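PDB 4LJS: periplasmic binding protein from Veillonella parvula, which probably binds a small ligand, perhaps an iron compound or a corrinoid, in the periplasm and delivers it to an ABC-type importer. Local coordinates for residues Ala98-Pro108 and Met122-Arg132; Leu174-Val182 and Ile297-Ile305. All blocks are in the same frame, centred on the assembly; numbering follows the deposited sequence. Where two conformers were deposited one is given.

Contact 1: residues Ala98-Pro108 and Met122-Arg132; sequences ANLESVLMMKP and MLQTPTFWQAR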
loop_
_atom_site.group_PDB
_atom_site.type_symbol
_atom_site.label_atom_id
_atom_site.label_comp_id
_atom_site.label_asym_id
_atom_site.label_seq_id
_atom_site.Cartn_x
_atom_site.Cartn_y
_atom_site.Cartn_z
ATOM N N ALA A 98 -2.247 11.889 16.713
ATOM C CA ALA A 98 -2.598 12.324 15.366
ATOM C C ALA A 98 -3.617 13.448 15.432
ATOM O O ALA A 98 -4.760 13.297 15.012
ATOM C CB ALA A 98 -3.128 11.145 14.511
ATOM N N ASN A 99 -3.195 14.574 15.991
ATOM C CA ASN A 99 -4.024 15.766 16.040
ATOM C C ASN A 99 -3.096 16.951 15.871
ATOM O O ASN A 99 -1.880 16.827 16.059
ATOM C CB ASN A 99 -4.784 15.862 17.359
ATOM C CG ASN A 99 -3.862 15.890 18.549
ATOM O OD1 ASN A 99 -3.257 16.917 18.848
ATOM N ND2 ASN A 99 -3.727 14.755 19.226
ATOM N N LEU A 100 -3.665 18.096 15.515
ATOM C CA LEU A 100 -2.854 19.238 15.135
ATOM C C LEU A 100 -1.960 19.715 16.284
ATOM O O LEU A 100 -0.790 20.054 16.077
ATOM C CB LEU A 100 -3.737 20.367 14.589
ATOM C CG LEU A 100 -3.034 21.674 14.192
ATOM C CD1 LEU A 100 -1.987 21.455 13.089
ATOM C CD2 LEU A 100 -4.054 22.729 13.775
ATOM N N GLU A 101 -2.503 19.717 17.495
ATOM C CA GLU A 101 -1.772 20.253 18.637
ATOM C C GLU A 101 -0.513 19.427 18.946
ATOM O O GLU A 101 0.558 19.989 19.173
ATOM C CB GLU A 101 -2.686 20.364 19.859
ATOM C CG GLU A 101 -2.530 21.660 20.599
ATOM C CD GLU A 101 -3.532 21.831 21.730
ATOM O OE1 GLU A 101 -4.642 22.357 21.471
ATOM O OE2 GLU A 101 -3.200 21.454 22.876
ATOM N N SER A 102 -0.635 18.103 18.929
ATOM C CA SER A 102 0.522 17.221 19.157
ATOM C C SER A 102 1.566 17.328 18.038
ATOM O O SER A 102 2.767 17.361 18.297
ATOM C CB SER A 102 0.086 15.755 19.288
ATOM O OG SER A 102 -0.938 15.604 20.254
ATOM N N VAL A 103 1.104 17.363 16.793
ATOM C CA VAL A 103 2.023 17.465 15.658
ATOM C C VAL A 103 2.762 18.814 15.607
ATOM O O VAL A 103 3.938 18.860 15.246
ATOM C CB VAL A 103 1.326 17.139 14.336
ATOM C CG1 VAL A 103 2.254 17.399 13.155
ATOM C CG2 VAL A 103 0.884 15.677 14.339
ATOM N N LEU A 104 2.089 19.897 15.994
ATOM C CA LEU A 104 2.755 21.187 16.142
ATOM C C LEU A 104 3.930 21.093 17.129
ATOM O O LEU A 104 5.016 21.596 16.854
ATOM C CB LEU A 104 1.762 22.275 16.580
ATOM C CG LEU A 104 0.855 22.840 15.470
ATOM C CD1 LEU A 104 -0.287 23.683 16.043
ATOM C CD2 LEU A 104 1.661 23.649 14.462
HETATM N N MSE A 105 3.695 20.437 18.263
HETATM C CA MSE A 105 4.711 20.269 19.302
HETATM C C MSE A 105 5.943 19.525 18.786
HETATM O O MSE A 105 7.065 19.787 19.222
HETATM C CB MSE A 105 4.120 19.540 20.520
HETATM C CG MSE A 105 5.139 19.078 21.569
HETATM SE SE MSE A 105 5.894 17.289 21.256
HETATM C CE MSE A 105 4.237 16.249 21.335
HETATM N N MSE A 106 5.721 18.604 17.853
HETATM C CA MSE A 106 6.789 17.782 17.300
HETATM C C MSE A 106 7.681 18.552 16.336
HETATM O O MSE A 106 8.811 18.139 16.076
HETATM C CB MSE A 106 6.190 16.591 16.554
HETATM C CG MSE A 106 5.522 15.583 17.441
HETATM SE SE MSE A 106 4.622 14.223 16.385
HETATM C CE MSE A 106 3.517 13.498 17.826
ATOM N N LYS A 107 7.143 19.638 15.781
ATOM C CA LYS A 107 7.861 20.484 14.825
ATOM C C LYS A 107 8.437 19.692 13.656
ATOM O O LYS A 107 9.658 19.601 13.499
ATOM C CB LYS A 107 8.971 21.283 15.529
ATOM C CG LYS A 107 8.443 22.300 16.521
ATOM C CD LYS A 107 9.549 23.174 17.093
ATOM C CE LYS A 107 10.168 24.064 16.027
ATOM N NZ LYS A 107 10.915 25.193 16.654
ATOM N N PRO A 108 7.561 19.107 12.833
ATOM C CA PRO A 108 8.071 18.347 11.692
ATOM C C PRO A 108 8.617 19.293 10.626
ATOM O O PRO A 108 8.234 20.467 10.589
ATOM C CB PRO A 108 6.817 17.660 11.160
ATOM C CG PRO A 108 5.716 18.640 11.477
ATOM C CD PRO A 108 6.087 19.197 12.826
HETATM N N MSE A 122 -7.968 17.932 10.240
HETATM C CA MSE A 122 -6.905 17.019 10.647
HETATM C C MSE A 122 -5.590 17.760 10.908
HETATM O O MSE A 122 -5.514 18.597 11.799
HETATM C CB MSE A 122 -6.695 15.931 9.582
HETATM C CG MSE A 122 -6.843 14.507 10.097
HETATM SE SE MSE A 122 -5.934 14.159 11.804
HETATM C CE MSE A 122 -6.757 12.436 12.191
ATOM N N LEU A 123 -4.566 17.467 10.113
ATOM C CA LEU A 123 -3.237 18.019 10.359
ATOM C C LEU A 123 -2.921 19.288 9.563
ATOM O O LEU A 123 -1.760 19.696 9.491
ATOM C CB LEU A 123 -2.158 16.958 10.113
ATOM C CG LEU A 123 -2.322 15.666 10.912
ATOM C CD1 LEU A 123 -1.070 14.798 10.780
ATOM C CD2 LEU A 123 -2.647 15.970 12.389
ATOM N N GLN A 124 -3.924 19.900 8.959
ATOM C CA GLN A 124 -3.793 21.153 8.218
ATOM C C GLN A 124 -3.122 21.077 6.876
ATOM O O GLN A 124 -2.460 20.143 6.591
ATOM C CB GLN A 124 -3.146 22.237 9.061
ATOM C CG GLN A 124 -4.121 22.988 9.928
ATOM C CD GLN A 124 -4.950 24.012 9.183
ATOM O OE1 GLN A 124 -5.837 24.601 9.743
ATOM N NE2 GLN A 124 -4.647 24.230 7.945
ATOM N N THR A 125 -3.295 22.105 6.069
ATOM C CA THR A 125 -2.900 22.111 4.655
ATOM C C THR A 125 -1.399 22.313 4.380
ATOM O O THR A 125 -0.657 22.755 5.260
ATOM C CB THR A 125 -3.633 23.248 3.930
ATOM O OG1 THR A 125 -3.216 24.498 4.490
ATOM C CG2 THR A 125 -5.150 23.087 4.071
ATOM N N PRO A 126 -0.951 21.995 3.147
ATOM C CA PRO A 126 0.425 22.296 2.727
ATOM C C PRO A 126 0.775 23.768 2.901
ATOM O O PRO A 126 1.896 24.093 3.293
ATOM C CB PRO A 126 0.409 21.961 1.236
ATOM C CG PRO A 126 -0.591 20.848 1.135
ATOM C CD PRO A 126 -1.663 21.189 2.134
ATOM N N THR A 127 -0.178 24.641 2.598
ATOM C CA THR A 127 0.003 26.081 2.744
ATOM C C THR A 127 0.279 26.471 4.200
ATOM O O THR A 127 1.114 27.333 4.478
ATOM C CB THR A 127 -1.222 26.841 2.205
ATOM O OG1 THR A 127 -1.253 26.723 0.776
ATOM C CG2 THR A 127 -1.160 28.319 2.575
ATOM N N PHE A 128 -0.421 25.823 5.122
ATOM C CA PHE A 128 -0.227 26.063 6.542
ATOM C C PHE A 128 1.195 25.696 6.953
ATOM O O PHE A 128 1.880 26.471 7.620
ATOM C CB PHE A 128 -1.248 25.252 7.345
ATOM C CG PHE A 128 -1.034 25.293 8.828
ATOM C CD1 PHE A 128 -0.220 24.356 9.454
ATOM C CD2 PHE A 128 -1.668 26.249 9.606
ATOM C CE1 PHE A 128 -0.028 24.386 10.835
ATOM C CE2 PHE A 128 -1.477 26.282 10.985
ATOM C CZ PHE A 128 -0.654 25.341 11.598
ATOM N N TRP A 129 1.631 24.511 6.546
ATOM C CA TRP A 129 2.942 24.002 6.928
ATOM C C TRP A 129 4.086 24.720 6.228
ATOM O O TRP A 129 5.174 24.856 6.788
ATOM C CB TRP A 129 3.016 22.491 6.683
ATOM C CG TRP A 129 2.197 21.747 7.682
ATOM C CD1 TRP A 129 1.023 21.088 7.457
ATOM C CD2 TRP A 129 2.469 21.622 9.084
ATOM N NE1 TRP A 129 0.550 20.551 8.632
ATOM C CE2 TRP A 129 1.421 20.861 9.647
ATOM C CE3 TRP A 129 3.501 22.074 9.919
ATOM C CZ2 TRP A 129 1.372 20.540 11.004
ATOM C CZ3 TRP A 129 3.456 21.758 11.270
ATOM C CH2 TRP A 129 2.396 20.992 11.801
ATOM N N GLN A 130 3.840 25.182 5.007
ATOM C CA GLN A 130 4.866 25.901 4.267
ATOM C C GLN A 130 5.176 27.233 4.947
ATOM O O GLN A 130 6.283 27.758 4.840
ATOM C CB GLN A 130 4.464 26.082 2.801
ATOM C CG GLN A 130 4.672 24.811 1.972
ATOM C CD GLN A 130 3.951 24.834 0.635
ATOM O OE1 GLN A 130 3.215 25.771 0.329
ATOM N NE2 GLN A 130 4.160 23.796 -0.169
ATOM N N ALA A 131 4.199 27.762 5.674
ATOM C CA ALA A 131 4.411 28.993 6.418
ATOM C C ALA A 131 5.223 28.702 7.680
ATOM O O ALA A 131 5.792 29.607 8.288
ATOM C CB ALA A 131 3.079 29.627 6.772
ATOM N N ARG A 132 5.266 27.430 8.069
ATOM C CA ARG A 132 6.050 27.003 9.221
ATOM C C ARG A 132 7.365 26.373 8.768
ATOM O O ARG A 132 8.023 25.680 9.537
ATOM C CB ARG A 132 5.244 26.021 10.079
ATOM C CG ARG A 132 3.878 26.566 10.488
ATOM C CD ARG A 132 3.159 25.679 11.510
ATOM N NE ARG A 132 3.852 25.575 12.803
ATOM C CZ ARG A 132 3.909 26.543 13.717
ATOM N NH1 ARG A 132 3.333 27.719 13.490
ATOM N NH2 ARG A 132 4.557 26.343 14.865
HETATM O O HOH W 1 -6.502 18.040 14.868
HETATM O O HOH W 2 5.246 23.523 14.020
#

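Contact 2: residues Leu174-Val182 and Ile297-Ile305; sequences LIQEMQQSV and IRLLDSIDI. Unlike the reference sequence in segment 297-305: Ser302 (reference Gly).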
loop_
_atom_site.group_PDB
_atom_site.type_symbol
_atom_site.label_atom_id
_atom_site.label_comp_id
_atom_site.label_asym_id
_atom_site.label_seq_id
_atom_site.Cartn_x
_atom_site.Cartn_y
_atom_site.Cartn_z
ATOM N N LEU A 174 14.452 -0.941 -5.505
ATOM C CA LEU A 174 13.180 -1.473 -5.017
ATOM C C LEU A 174 12.121 -1.534 -6.118
ATOM O O LEU A 174 11.420 -2.529 -6.265
ATOM C CB LEU A 174 12.668 -0.645 -3.836
ATOM C CG LEU A 174 13.541 -0.728 -2.587
ATOM C CD1 LEU A 174 13.115 0.318 -1.578
ATOM C CD2 LEU A 174 13.500 -2.132 -1.984
ATOM N N ILE A 175 12.018 -0.461 -6.888
ATOM C CA ILE A 175 11.082 -0.388 -8.001
ATOM C C ILE A 175 11.409 -1.439 -9.066
ATOM O O ILE A 175 10.522 -2.145 -9.553
ATOM C CB ILE A 175 11.112 1.020 -8.618
ATOM C CG1 ILE A 175 10.396 2.009 -7.690
ATOM C CG2 ILE A 175 10.511 1.025 -10.017
ATOM C CD1 ILE A 175 10.682 3.453 -8.017
ATOM N N GLN A 176 12.687 -1.544 -9.417
ATOM C CA GLN A 176 13.124 -2.481 -10.437
ATOM C C GLN A 176 12.843 -3.935 -10.051
ATOM O O GLN A 176 12.486 -4.748 -10.901
ATOM C CB GLN A 176 14.609 -2.297 -10.749
ATOM C CG GLN A 176 15.050 -3.040 -12.006
ATOM C CD GLN A 176 16.558 -3.145 -12.143
ATOM O OE1 GLN A 176 17.114 -2.898 -13.214
ATOM N NE2 GLN A 176 17.227 -3.528 -11.061
ATOM N N GLU A 177 13.012 -4.257 -8.771
ATOM C CA GLU A 177 12.734 -5.602 -8.273
ATOM C C GLU A 177 11.285 -5.973 -8.573
ATOM O O GLU A 177 10.990 -7.063 -9.070
ATOM C CB GLU A 177 12.997 -5.659 -6.765
ATOM C CG GLU A 177 12.463 -6.893 -6.053
ATOM C CD GLU A 177 12.854 -6.934 -4.578
ATOM O OE1 GLU A 177 13.205 -5.869 -4.018
ATOM O OE2 GLU A 177 12.818 -8.036 -3.985
HETATM N N MSE A 178 10.383 -5.045 -8.274
HETATM C CA MSE A 178 8.960 -5.248 -8.498
HETATM C C MSE A 178 8.623 -5.339 -9.986
HETATM O O MSE A 178 7.892 -6.238 -10.421
HETATM C CB MSE A 178 8.169 -4.124 -7.825
HETATM C CG MSE A 178 8.235 -4.190 -6.302
HETATM SE SE MSE A 178 7.168 -2.838 -5.361
HETATM C CE MSE A 178 8.044 -1.238 -5.972
ATOM N N GLN A 179 9.166 -4.415 -10.770
ATOM C CA GLN A 179 8.898 -4.394 -12.202
ATOM C C GLN A 179 9.432 -5.640 -12.911
ATOM O O GLN A 179 8.770 -6.198 -13.786
ATOM C CB GLN A 179 9.498 -3.144 -12.839
ATOM C CG GLN A 179 8.880 -1.836 -12.365
ATOM C CD GLN A 179 9.478 -0.641 -13.090
ATOM O OE1 GLN A 179 10.643 -0.668 -13.491
ATOM N NE2 GLN A 179 8.681 0.407 -13.274
ATOM N N GLN A 180 10.635 -6.067 -12.542
ATOM C CA GLN A 180 11.233 -7.252 -13.145
ATOM C C GLN A 180 10.437 -8.508 -12.802
ATOM O O GLN A 180 10.342 -9.439 -13.604
ATOM C CB GLN A 180 12.683 -7.414 -12.691
ATOM C CG GLN A 180 13.630 -6.412 -13.320
ATOM C CD GLN A 180 15.068 -6.592 -12.873
ATOM O OE1 GLN A 180 15.368 -7.403 -11.994
ATOM N NE2 GLN A 180 15.968 -5.830 -13.478
ATOM N N SER A 181 9.875 -8.520 -11.598
ATOM C CA SER A 181 9.095 -9.647 -11.125
ATOM C C SER A 181 7.802 -9.805 -11.932
ATOM O O SER A 181 7.475 -10.906 -12.388
ATOM C CB SER A 181 8.788 -9.468 -9.638
ATOM O OG SER A 181 8.040 -10.557 -9.153
ATOM N N VAL A 182 7.075 -8.703 -12.098
ATOM C CA VAL A 182 5.865 -8.689 -12.911
ATOM C C VAL A 182 6.166 -9.151 -14.344
ATOM O O VAL A 182 5.466 -10.006 -14.887
ATOM C CB VAL A 182 5.219 -7.279 -12.955
ATOM C CG1 VAL A 182 4.140 -7.212 -14.025
ATOM C CG2 VAL A 182 4.638 -6.882 -11.571
ATOM N N ILE A 297 5.793 0.728 -0.454
ATOM C CA ILE A 297 6.732 -0.389 -0.574
ATOM C C ILE A 297 6.093 -1.780 -0.409
ATOM O O ILE A 297 6.618 -2.759 -0.930
ATOM C CB ILE A 297 7.945 -0.218 0.398
ATOM C CG1 ILE A 297 9.115 -1.111 -0.017
ATOM C CG2 ILE A 297 7.536 -0.480 1.843
ATOM C CD1 ILE A 297 9.597 -0.881 -1.431
ATOM N N ARG A 298 4.952 -1.863 0.283
ATOM C CA ARG A 298 4.307 -3.159 0.537
ATOM C C ARG A 298 3.600 -3.732 -0.703
ATOM O O ARG A 298 3.029 -4.832 -0.668
ATOM C CB ARG A 298 3.340 -3.089 1.732
ATOM C CG ARG A 298 4.001 -2.714 3.064
ATOM C CD ARG A 298 5.135 -3.676 3.417
ATOM N NE ARG A 298 4.645 -5.037 3.623
ATOM C CZ ARG A 298 4.150 -5.490 4.771
ATOM N NH1 ARG A 298 4.074 -4.693 5.841
ATOM N NH2 ARG A 298 3.733 -6.747 4.851
ATOM N N LEU A 299 3.642 -2.987 -1.798
ATOM C CA LEU A 299 3.196 -3.503 -3.089
ATOM C C LEU A 299 3.938 -4.805 -3.455
ATOM O O LEU A 299 3.406 -5.654 -4.168
ATOM C CB LEU A 299 3.404 -2.449 -4.180
ATOM C CG LEU A 299 3.023 -2.849 -5.609
ATOM C CD1 LEU A 299 1.597 -3.402 -5.666
ATOM C CD2 LEU A 299 3.174 -1.681 -6.549
ATOM N N LEU A 300 5.164 -4.956 -2.959
ATOM C CA LEU A 300 5.929 -6.180 -3.182
ATOM C C LEU A 300 5.207 -7.420 -2.651
ATOM O O LEU A 300 5.226 -8.475 -3.290
ATOM C CB LEU A 300 7.323 -6.070 -2.557
ATOM C CG LEU A 300 8.235 -7.287 -2.757
ATOM C CD1 LEU A 300 8.399 -7.619 -4.249
ATOM C CD2 LEU A 300 9.594 -7.087 -2.082
ATOM N N ASP A 301 4.571 -7.289 -1.487
ATOM C CA ASP A 301 3.831 -8.399 -0.881
ATOM C C ASP A 301 2.662 -8.843 -1.767
ATOM O O ASP A 301 2.423 -10.043 -1.948
ATOM C CB ASP A 301 3.305 -8.014 0.512
ATOM C CG ASP A 301 4.414 -7.813 1.531
ATOM O OD1 ASP A 301 5.017 -6.721 1.556
ATOM O OD2 ASP A 301 4.674 -8.742 2.321
ATOM N N SER A 302 1.924 -7.877 -2.308
ATOM C CA SER A 302 0.780 -8.208 -3.151
ATOM C C SER A 302 1.189 -8.781 -4.505
ATOM O O SER A 302 0.548 -9.712 -4.994
ATOM C CB SER A 302 -0.160 -7.021 -3.328
ATOM O OG SER A 302 0.516 -5.846 -3.728
ATOM N N ILE A 303 2.249 -8.233 -5.099
ATOM C CA ILE A 303 2.809 -8.801 -6.327
ATOM C C ILE A 303 3.111 -10.288 -6.143
ATOM O O ILE A 303 2.731 -11.118 -6.968
ATOM C CB ILE A 303 4.105 -8.086 -6.761
ATOM C CG1 ILE A 303 3.798 -6.700 -7.327
ATOM C CG2 ILE A 303 4.829 -8.896 -7.825
ATOM C CD1 ILE A 303 5.043 -5.849 -7.518
ATOM N N ASP A 304 3.782 -10.619 -5.047
ATOM C CA ASP A 304 4.123 -12.007 -4.735
ATOM C C ASP A 304 2.908 -12.904 -4.525
ATOM O O ASP A 304 2.842 -14.010 -5.067
ATOM C CB ASP A 304 5.044 -12.077 -3.514
ATOM C CG ASP A 304 6.461 -11.620 -3.828
ATOM O OD1 ASP A 304 6.787 -11.458 -5.025
ATOM O OD2 ASP A 304 7.253 -11.425 -2.883
ATOM N N ILE A 305 1.946 -12.431 -3.740
ATOM C CA ILE A 305 0.749 -13.218 -3.473
ATOM C C ILE A 305 -0.074 -13.425 -4.742
ATOM O O ILE A 305 -0.505 -14.542 -5.042
ATOM C CB ILE A 305 -0.116 -12.580 -2.372
ATOM C CG1 ILE A 305 0.642 -12.623 -1.041
ATOM C CG2 ILE A 305 -1.473 -13.288 -2.272
ATOM C CD1 ILE A 305 -0.070 -11.954 0.111
#

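Contact 1: residues Ala98-Pro108 and Met122-Arg132
The six-membered ring of Trp129 is met by four residues of helix 100-106 and the turn after it. Val103 CG1 and Leu104 CD2 each come to 3.8 Å from Trp129 CH2, and Pro108 CG lies 3.9 Å from Trp129 CZ3. Trp129 CG lies anti to the carbonyl carbon (chi1 -72°), and the indole reaches across the 13.5 Å between the axes of helices 100-106 and 126-130. Leu100 CD1 touches both Trp129 and Phe128, while Leu104 CD2 meets Phe128 at the ring edge. Further along, Leu123 CD2 packs against the Asn99 backbone and Val103 CG2.

Both helices pack against strand 110-113 of the parallel sheet, where Val103 and Trp129 touch Leu111; the order helix, strand, helix is that of an alpha/beta lobe of a periplasmic binding protein.

Among the polar contacts, Trp129 NE1 donates to Leu123 O over 2.6 Å, with the acceptor near the indole plane and a C=O...N angle of 164°, which limits rotation of the ring. Asn99, the N-cap, accepts at OD1 from Ser102 N and OG on the same face of its amide. No direct hydrogen bond joins the segments; instead one water accepts from Leu100 N and donates to Met122 O. A second accepts from Arg132 NE at 2.8 Å and donates weakly to Leu104 O, while Leu104 CD2 sits over one face of that guanidinium, 3.4 Å from Arg132 NE.

Contact 2: residues Leu174-Val182 and Ile297-Ile305
Helices 174-182 and 299-305 run nearly parallel, with 14° between their directions and 10.4 Å between their axes, and the backbones come nearest at Met178 and Leu300, whose CA atoms are 6.2 Å apart.

Met178, a selenomethionine, occupies the middle of the interface. Its chain runs straight through chi2 and bends at chi3 (-63°): CB is 3.6 Å from Ile303 CD1, CG is 4.0 Å from Leu300 CD1, and SE is 4.0 Å from Leu299 CB. Ile303 crosses Met178 at about a right angle; with CG1 anti to the carbonyl carbon (chi1 -73°), its CD1 lies against Met178 and, more loosely, Val182 CG2, while CG2 faces Ser181 OG. At the N-terminal end of the two segments, ahead of helix 299-305, Ile297 CD1 lies against the Leu174 side chain, 3.7 Å from Leu174 CD1. Glu177 OE2 lies 3.9 Å from Leu300 CD2.

Helix 168-188 comes between the parallel-sheet and mixed-sheet parts of the chain, consistent with the long helix linking the two lobes in this family. Arg298 NE donates to Asp301 OD1 at 2.7 Å in a salt bridge, and further salt bridges link Arg298 to Glu56 and Asp301 to Arg80. Helix 151-164 extends the apolar layer, with Tyr155 and Ile158 on Met178 and Met151 on Ile303; Ile297 also packs on helix 52-60, and Ile305 rests on strand 284-288.

In the fold
Both segments of contact 1 precede those of contact 2 in the sequence, and the chain's centre lies between the two contacts, whose centres are 33 Å apart and nearest atoms about 19 Å apart. Contact 1 joins neighbouring helices around strand 110-113 in the four-stranded parallel sheet. Contact 2 is long-range: the 114 residues between its segments include the strands of the second, mixed sheet. Its helix 299-310 touches strand 284-288 of that sheet, while Ile297 reaches helix 52-60, which follows strand 47-50 of the first. Contact 1 is thus local to one lobe, whereas contact 2 packs helix 168-188, probably the inter-lobe helix, on a segment that itself touches both lobes.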